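Local coordinates for uncharacterized protein (Xanthomonas campestris pv. campestris, PDB 3HIU) that is of unknown function but belongs to a ferritin-like family, folds into a bundle of four long helices and binds a sodium ion in the crystal, at residues E61-S66 with Q124-I129; R4-K9 with V115-S120. All blocks are in the same frame, centred on the assembly; numbering follows the deposited sequence.

Contact 1: E61-S66 with Q124-I129; sequences ELLNGS and QEVAQI
One methyl of Val126 meets two leucines that follow each other in sequence, a simple case of how a helix end can be joined to its neighbour by apolar groups alone. The nearest pair is Leu62 CD2 and Val126 CG2, 4.0 Å apart; the two side chains cross obliquely, and one branch of each makes the touch. Leu62 has CG anti to its own backbone N: chi1 of 162° sends CG toward the valine, and the second torsion leaves CD2 as the leading branch, across a CA-to-CA spacing of 9.2 Å between Leu62 and Val126. In Val126 it is CG1 that lies anti to the backbone N (chi1 179°); CG2, beside that nitrogen, is left facing the leucines. Leu63 reaches the same methyl from another direction, its CD1 standing 4.3 Å from Val126 CG2, and the lines from CG2 to the two leucine methyls open at roughly 73°. Leu63 is also the first residue to leave the helical conformation at the end of helix 36-62, and it packs on Leu7 and Val8 of helix 2-28, while Val126 touches Cys59. Only 94 Å² is buried between the segments. Because every touching group is a methyl, the contact has no directional bond to fix it: it depends on shape and exclusion of water, with Leu63 and Val126 buried and Leu62 at the exposed margin.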
ATOM      1  N   GLU B  61      20.189  -8.675 -15.889  1.00 32.01           N
ATOM      2  CA  GLU B  61      21.409  -9.021 -16.602  1.00 35.65           C
ATOM      3  C   GLU B  61      21.223 -10.303 -17.417  1.00 38.99           C
ATOM      4  O   GLU B  61      21.702 -10.405 -18.544  1.00 45.82           O
ATOM      5  CB  GLU B  61      22.585  -9.129 -15.625  1.00 36.49           C
ATOM      6  CG  GLU B  61      22.995  -7.771 -15.069  1.00 40.52           C
ATOM      7  CD  GLU B  61      23.925  -7.849 -13.872  1.00 42.36           C
ATOM      8  OE1 GLU B  61      23.881  -8.855 -13.135  1.00 49.47           O
ATOM      9  OE2 GLU B  61      24.693  -6.890 -13.661  1.00 38.65           O
ATOM     10  N   LEU B  62      20.507 -11.267 -16.852  1.00 39.69           N
ATOM     11  CA  LEU B  62      20.189 -12.503 -17.560  1.00 43.69           C
ATOM     12  C   LEU B  62      19.411 -12.303 -18.875  1.00 46.29           C
ATOM     13  O   LEU B  62      19.743 -12.916 -19.892  1.00 50.67           O
ATOM     14  CB  LEU B  62      19.411 -13.461 -16.650  1.00 43.66           C
ATOM     15  CG  LEU B  62      18.648 -14.576 -17.384  1.00 45.34           C
ATOM     16  CD1 LEU B  62      19.631 -15.567 -18.028  1.00 51.51           C
ATOM     17  CD2 LEU B  62      17.647 -15.298 -16.478  1.00 38.69           C
ATOM     18  N   LEU B  63      18.373 -11.469 -18.849  1.00 39.39           N
ATOM     19  CA  LEU B  63      17.465 -11.340 -19.994  1.00 40.62           C
ATOM     20  C   LEU B  63      17.850 -10.177 -20.910  1.00 46.34           C
ATOM     21  O   LEU B  63      17.087  -9.798 -21.803  1.00 48.53           O
ATOM     22  CB  LEU B  63      16.018 -11.169 -19.510  1.00 39.47           C
ATOM     23  CG  LEU B  63      15.397 -12.319 -18.711  1.00 37.73           C
ATOM     24  CD1 LEU B  63      14.340 -11.808 -17.748  1.00 34.75           C
ATOM     25  CD2 LEU B  63      14.819 -13.362 -19.642  1.00 39.79           C
ATOM     26  N   ASN B  64      19.027  -9.602 -20.671  1.00 46.03           N
ATOM     27  CA  ASN B  64      19.544  -8.519 -21.510  1.00 48.92           C
ATOM     28  C   ASN B  64      18.872  -7.159 -21.262  1.00 56.08           C
ATOM     29  O   ASN B  64      19.242  -6.156 -21.873  1.00 62.47           O
ATOM     30  CB  ASN B  64      19.471  -8.888 -23.001  1.00 42.98           C
ATOM     31  CG  ASN B  64      20.264 -10.145 -23.344  1.00 47.14           C
ATOM     32  OD1 ASN B  64      21.340 -10.398 -22.793  1.00 45.90           O
ATOM     33  ND2 ASN B  64      19.735 -10.934 -24.273  1.00 55.23           N
ATOM     34  N   GLY B  65      17.888  -7.126 -20.370  1.00 51.72           N
ATOM     35  CA  GLY B  65      17.269  -5.873 -19.990  1.00 50.07           C
ATOM     36  C   GLY B  65      18.219  -5.048 -19.142  1.00 53.10           C
ATOM     37  O   GLY B  65      18.923  -5.574 -18.279  1.00 51.78           O
ATOM     38  N   SER B  66      18.243  -3.746 -19.386  1.00 56.02           N
ATOM     39  CA  SER B  66      19.167  -2.872 -18.675  1.00 59.74           C
ATOM     40  C   SER B  66      18.722  -2.579 -17.242  1.00 59.38           C
ATOM     41  O   SER B  66      17.598  -2.899 -16.840  1.00 59.91           O
ATOM     42  CB  SER B  66      19.418  -1.572 -19.458  1.00 61.22           C
ATOM     43  OG  SER B  66      18.209  -0.933 -19.837  1.00 61.19           O
ATOM     44  N   GLN B 124      11.402 -19.868 -15.454  1.00 38.89           N
ATOM     45  CA  GLN B 124      11.002 -20.386 -14.156  1.00 43.06           C
ATOM     46  C   GLN B 124      11.965 -20.014 -13.020  1.00 41.59           C
ATOM     47  O   GLN B 124      11.557 -19.939 -11.868  1.00 44.89           O
ATOM     48  CB  GLN B 124      10.764 -21.894 -14.224  1.00 49.51           C
ATOM     49  CG  GLN B 124       9.576 -22.294 -15.100  1.00 58.02           C
ATOM     50  CD  GLN B 124       8.230 -21.897 -14.503  1.00 66.27           C
ATOM     51  OE1 GLN B 124       8.119 -21.640 -13.303  1.00 71.75           O
ATOM     52  NE2 GLN B 124       7.198 -21.856 -15.345  1.00 66.48           N
ATOM     53  N   GLU B 125      13.232 -19.776 -13.341  1.00 41.75           N
ATOM     54  CA  GLU B 125      14.211 -19.338 -12.343  1.00 38.52           C
ATOM     55  C   GLU B 125      13.917 -17.913 -11.889  1.00 31.79           C
ATOM     56  O   GLU B 125      13.997 -17.616 -10.705  1.00 31.02           O
ATOM     57  CB  GLU B 125      15.645 -19.409 -12.886  1.00 46.21           C
ATOM     58  CG  GLU B 125      16.165 -20.813 -13.157  1.00 57.66           C
ATOM     59  CD  GLU B 125      15.869 -21.307 -14.571  1.00 67.35           C
ATOM     60  OE1 GLU B 125      15.160 -20.606 -15.330  1.00 69.39           O
ATOM     61  OE2 GLU B 125      16.357 -22.402 -14.927  1.00 70.67           O
ATOM     62  N   VAL B 126      13.600 -17.032 -12.837  1.00 31.62           N
ATOM     63  CA  VAL B 126      13.190 -15.670 -12.514  1.00 35.77           C
ATOM     64  C   VAL B 126      11.974 -15.722 -11.590  1.00 33.55           C
ATOM     65  O   VAL B 126      11.914 -15.017 -10.593  1.00 25.61           O
ATOM     66  CB  VAL B 126      12.851 -14.849 -13.789  1.00 25.62           C
ATOM     67  CG1 VAL B 126      12.413 -13.443 -13.419  1.00 20.33           C
ATOM     68  CG2 VAL B 126      14.048 -14.790 -14.709  1.00 24.96           C
ATOM     69  N   ALA B 127      11.024 -16.590 -11.922  1.00 36.02           N
ATOM     70  CA  ALA B 127       9.786 -16.723 -11.166  1.00 31.99           C
ATOM     71  C   ALA B 127      10.030 -17.087  -9.701  1.00 35.88           C
ATOM     72  O   ALA B 127       9.310 -16.630  -8.811  1.00 32.92           O
ATOM     73  CB  ALA B 127       8.872 -17.743 -11.835  1.00 28.85           C
ATOM     74  N   GLN B 128      11.040 -17.912  -9.452  1.00 43.86           N
ATOM     75  CA  GLN B 128      11.367 -18.319  -8.087  1.00 48.68           C
ATOM     76  C   GLN B 128      11.956 -17.142  -7.317  1.00 43.85           C
ATOM     77  O   GLN B 128      11.540 -16.863  -6.197  1.00 42.45           O
ATOM     78  CB  GLN B 128      12.336 -19.513  -8.071  1.00 56.14           C
ATOM     79  CG  GLN B 128      11.960 -20.639  -7.084  1.00 63.59           C
ATOM     80  CD  GLN B 128      12.305 -20.329  -5.631  1.00 65.66           C
ATOM     81  OE1 GLN B 128      11.416 -20.135  -4.799  1.00 65.02           O
ATOM     82  NE2 GLN B 128      13.598 -20.291  -5.323  1.00 65.14           N
ATOM     83  N   ILE B 129      12.927 -16.457  -7.918  1.00 39.68           N
ATOM     84  CA  ILE B 129      13.454 -15.233  -7.329  1.00 37.75           C
ATOM     85  C   ILE B 129      12.263 -14.451  -6.799  1.00 32.14           C
ATOM     86  O   ILE B 129      12.186 -14.127  -5.615  1.00 28.58           O
ATOM     87  CB  ILE B 129      14.200 -14.342  -8.359  1.00 39.63           C
ATOM     88  CG1 ILE B 129      15.262 -15.136  -9.116  1.00 48.11           C
ATOM     89  CG2 ILE B 129      14.863 -13.162  -7.660  1.00 34.35           C
ATOM     90  CD1 ILE B 129      16.536 -15.354  -8.324  1.00 49.83           C
TER

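Contact 2: R4-K9 with V115-S120; sequences RERLVK and VVAARS. With EDO (1,2-ethanediol), chain R.
Leu7 lies against the backbone of Ala117 and Ala118, where small residues let two helices approach closely: the CA atoms of Leu7 and Ala117 are just 5.2 Å apart. Its CB starts 3.9 Å from Ala117 O. One bond further out, CG sits closer to the same oxygen, 3.5 Å from Ala117 O, and also meets Ala118 CA at 3.9 Å. The branches then divide over Ala118, with CD1 4.1 Å from Ala118 CA and CD2 4.3 Å from Ala118 CB. Both torsions stay broadly extended, somewhat short of fully trans (chi1 -150°, chi2 -154°), and lay the isobutyl group along the alanine backbone. Beside it, the aliphatic part of Arg6 grazes Ala117 CB through CG, but the chain bends at chi2 and chi3 and carries the guanidinium to salt bridges with Glu159 and Asp91 of the second subunit; C1 of a 1,2-ethanediol, probably from the crystallisation liquor, lies over one face, offset toward the rim. The short helix segments run at 158° to each other, their axes 8.9 Å apart. This nearly antiparallel pairing of the first and third helices fits the up-down-down-up four-helix bundle of the ferritin-like fold.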
ATOM      1  N   ARG B   4       9.649 -11.756 -22.990  1.00 36.56           N
ATOM      2  CA  ARG B   4      10.861 -11.378 -22.277  1.00 36.82           C
ATOM      3  C   ARG B   4      10.852  -9.910 -21.932  1.00 38.02           C
ATOM      4  O   ARG B   4      11.215  -9.526 -20.824  1.00 44.91           O
ATOM      5  CB  ARG B   4      12.119 -11.662 -23.089  1.00 38.98           C
ATOM      6  CG  ARG B   4      13.337 -10.934 -22.537  1.00 33.30           C
ATOM      7  CD  ARG B   4      14.637 -11.430 -23.145  1.00 41.97           C
ATOM      8  NE  ARG B   4      14.911 -12.831 -22.829  1.00 45.24           N
ATOM      9  CZ  ARG B   4      16.052 -13.447 -23.119  1.00 40.21           C
ATOM     10  NH1 ARG B   4      17.024 -12.780 -23.719  1.00 37.52           N
ATOM     11  NH2 ARG B   4      16.222 -14.724 -22.801  1.00 41.40           N
ATOM     12  N   GLU B   5      10.447  -9.086 -22.888  1.00 34.01           N
ATOM     13  CA  GLU B   5      10.543  -7.643 -22.705  1.00 38.31           C
ATOM     14  C   GLU B   5       9.410  -7.036 -21.868  1.00 30.96           C
ATOM     15  O   GLU B   5       9.485  -5.874 -21.483  1.00 32.06           O
ATOM     16  CB  GLU B   5      10.723  -6.929 -24.054  1.00 53.28           C
ATOM     17  CG  GLU B   5      12.152  -6.408 -24.331  1.00 68.00           C
ATOM     18  CD  GLU B   5      13.264  -7.413 -24.026  1.00 79.00           C
ATOM     19  OE1 GLU B   5      14.137  -7.629 -24.893  1.00 78.95           O
ATOM     20  OE2 GLU B   5      13.280  -7.979 -22.913  1.00 86.34           O
ATOM     21  N   ARG B   6       8.372  -7.814 -21.575  1.00 25.30           N
ATOM     22  CA  ARG B   6       7.405  -7.392 -20.565  1.00 27.66           C
ATOM     23  C   ARG B   6       7.920  -7.764 -19.174  1.00 24.79           C
ATOM     24  O   ARG B   6       7.800  -6.993 -18.227  1.00 27.43           O
ATOM     25  CB  ARG B   6       6.039  -8.028 -20.801  1.00 35.38           C
ATOM     26  CG  ARG B   6       5.123  -7.937 -19.588  1.00 35.99           C
ATOM     27  CD  ARG B   6       4.848  -6.488 -19.239  1.00 37.02           C
ATOM     28  NE  ARG B   6       4.196  -5.814 -20.352  1.00 39.41           N
ATOM     29  CZ  ARG B   6       4.146  -4.496 -20.509  1.00 41.34           C
ATOM     30  NH1 ARG B   6       3.521  -3.981 -21.561  1.00 42.33           N
ATOM     31  NH2 ARG B   6       4.723  -3.697 -19.622  1.00 40.84           N
ATOM     32  N   LEU B   7       8.487  -8.960 -19.065  1.00 29.36           N
ATOM     33  CA  LEU B   7       9.143  -9.428 -17.850  1.00 34.51           C
ATOM     34  C   LEU B   7      10.247  -8.437 -17.473  1.00 39.55           C
ATOM     35  O   LEU B   7      10.327  -7.978 -16.332  1.00 40.63           O
ATOM     36  CB  LEU B   7       9.752 -10.813 -18.108  1.00 34.60           C
ATOM     37  CG  LEU B   7       9.903 -11.849 -16.992  1.00 32.29           C
ATOM     38  CD1 LEU B   7      11.035 -12.799 -17.320  1.00 30.46           C
ATOM     39  CD2 LEU B   7      10.144 -11.189 -15.656  1.00 26.33           C
ATOM     40  N   VAL B   8      11.094  -8.111 -18.448  1.00 41.85           N
ATOM     41  CA  VAL B   8      12.160  -7.124 -18.286  1.00 42.39           C
ATOM     42  C   VAL B   8      11.603  -5.754 -17.882  1.00 44.08           C
ATOM     43  O   VAL B   8      12.158  -5.072 -17.009  1.00 47.06           O
ATOM     44  CB  VAL B   8      12.970  -6.974 -19.587  1.00 46.36           C
ATOM     45  CG1 VAL B   8      13.885  -5.771 -19.513  1.00 43.39           C
ATOM     46  CG2 VAL B   8      13.764  -8.251 -19.874  1.00 50.25           C
ATOM     47  N   LYS B   9      10.502  -5.363 -18.521  1.00 34.96           N
ATOM     48  CA  LYS B   9       9.789  -4.129 -18.185  1.00 34.60           C
ATOM     49  C   LYS B   9       9.381  -4.040 -16.697  1.00 32.01           C
ATOM     50  O   LYS B   9       9.638  -3.025 -16.039  1.00 24.92           O
ATOM     51  CB  LYS B   9       8.562  -3.990 -19.085  1.00 36.83           C
ATOM     52  CG  LYS B   9       8.087  -2.569 -19.276  1.00 41.72           C
ATOM     53  CD  LYS B   9       7.093  -2.176 -18.205  1.00 48.76           C
ATOM     54  CE  LYS B   9       6.811  -0.682 -18.228  1.00 49.63           C
ATOM     55  NZ  LYS B   9       6.143  -0.272 -16.961  1.00 49.25           N
ATOM     56  N   VAL B 115       5.751 -12.909 -10.902  1.00 29.52           N
ATOM     57  CA  VAL B 115       5.704 -14.360 -10.982  1.00 32.57           C
ATOM     58  C   VAL B 115       4.867 -14.819 -12.181  1.00 41.66           C
ATOM     59  O   VAL B 115       5.101 -15.894 -12.736  1.00 47.51           O
ATOM     60  CB  VAL B 115       5.132 -14.956  -9.692  1.00 38.10           C
ATOM     61  CG1 VAL B 115       5.141 -16.471  -9.758  1.00 41.44           C
ATOM     62  CG2 VAL B 115       5.936 -14.466  -8.492  1.00 40.31           C
ATOM     63  N   VAL B 116       3.897 -13.999 -12.577  1.00 40.57           N
ATOM     64  CA  VAL B 116       3.037 -14.306 -13.718  1.00 42.09           C
ATOM     65  C   VAL B 116       3.692 -13.946 -15.066  1.00 43.24           C
ATOM     66  O   VAL B 116       3.569 -14.691 -16.043  1.00 41.82           O
ATOM     67  CB  VAL B 116       1.657 -13.614 -13.592  1.00 37.17           C
ATOM     68  CG1 VAL B 116       0.744 -14.020 -14.736  1.00 39.60           C
ATOM     69  CG2 VAL B 116       1.013 -13.964 -12.272  1.00 38.02           C
ATOM     70  N   ALA B 117       4.385 -12.809 -15.115  1.00 42.42           N
ATOM     71  CA  ALA B 117       5.116 -12.408 -16.319  1.00 40.00           C
ATOM     72  C   ALA B 117       6.351 -13.284 -16.534  1.00 46.68           C
ATOM     73  O   ALA B 117       6.859 -13.393 -17.656  1.00 46.76           O
ATOM     74  CB  ALA B 117       5.514 -10.930 -16.258  1.00 37.57           C
ATOM     75  N   ALA B 118       6.837 -13.893 -15.455  1.00 41.86           N
ATOM     76  CA  ALA B 118       7.939 -14.844 -15.548  1.00 40.25           C
ATOM     77  C   ALA B 118       7.437 -16.222 -15.992  1.00 38.38           C
ATOM     78  O   ALA B 118       8.011 -16.849 -16.879  1.00 31.93           O
ATOM     79  CB  ALA B 118       8.671 -14.942 -14.215  1.00 37.04           C
ATOM     80  N   ARG B 119       6.367 -16.699 -15.367  1.00 35.84           N
ATOM     81  CA  ARG B 119       5.810 -17.985 -15.753  1.00 39.37           C
ATOM     82  C   ARG B 119       5.457 -17.986 -17.237  1.00 47.06           C
ATOM     83  O   ARG B 119       5.944 -18.833 -18.003  1.00 47.98           O
ATOM     84  CB  ARG B 119       4.614 -18.354 -14.869  1.00 39.00           C
ATOM     85  CG  ARG B 119       5.058 -18.912 -13.519  1.00 42.11           C
ATOM     86  CD  ARG B 119       3.915 -19.244 -12.575  1.00 42.34           C
ATOM     87  NE  ARG B 119       4.437 -19.656 -11.270  1.00 45.42           N
ATOM     88  CZ  ARG B 119       3.711 -19.748 -10.158  1.00 43.21           C
ATOM     89  NH1 ARG B 119       2.416 -19.455 -10.177  1.00 43.43           N
ATOM     90  NH2 ARG B 119       4.283 -20.126  -9.021  1.00 40.75           N
ATOM     91  N   SER B 120       4.629 -17.021 -17.638  1.00 46.58           N
ATOM     92  CA  SER B 120       4.232 -16.852 -19.038  1.00 46.12           C
ATOM     93  C   SER B 120       5.434 -16.817 -19.997  1.00 42.78           C
ATOM     94  O   SER B 120       5.349 -17.292 -21.131  1.00 38.29           O
ATOM     95  CB  SER B 120       3.363 -15.591 -19.200  1.00 41.82           C
ATOM     96  OG  SER B 120       3.441 -15.056 -20.513  1.00 40.34           O
TER
HETATM   97  C1  EDO R 176       6.342  -4.086 -23.397  1.00 56.91           C
HETATM   98  O1  EDO R 176       7.451  -3.651 -22.604  1.00 50.92           O
HETATM   99  C2  EDO R 176       5.639  -2.877 -24.011  1.00 65.52           C
HETATM  100  O2  EDO R 176       4.443  -3.302 -24.681  1.00 69.88           O

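How the contacts relate
Contacts 1 and 2 lie at the same end of the bundle, their centres about 9 Å apart, and between them they draw on all four helices: contact 1 joins the end of 36-62 to the start of 124-159, contact 2 the start of 2-28 to the last part of 94-120. They merge where Leu63 CD1 meets Leu7 CD1 at 3.5 Å, and Val126 and Ala118 touch as well, giving one apolar cluster. Contact 1 runs out to the exposed Leu62 and touches no other subunit. Contact 2, whose touching residues are all buried, packs a leucine onto alanine backbone and adjoins the charged dimer interface through Arg6 and Lys9.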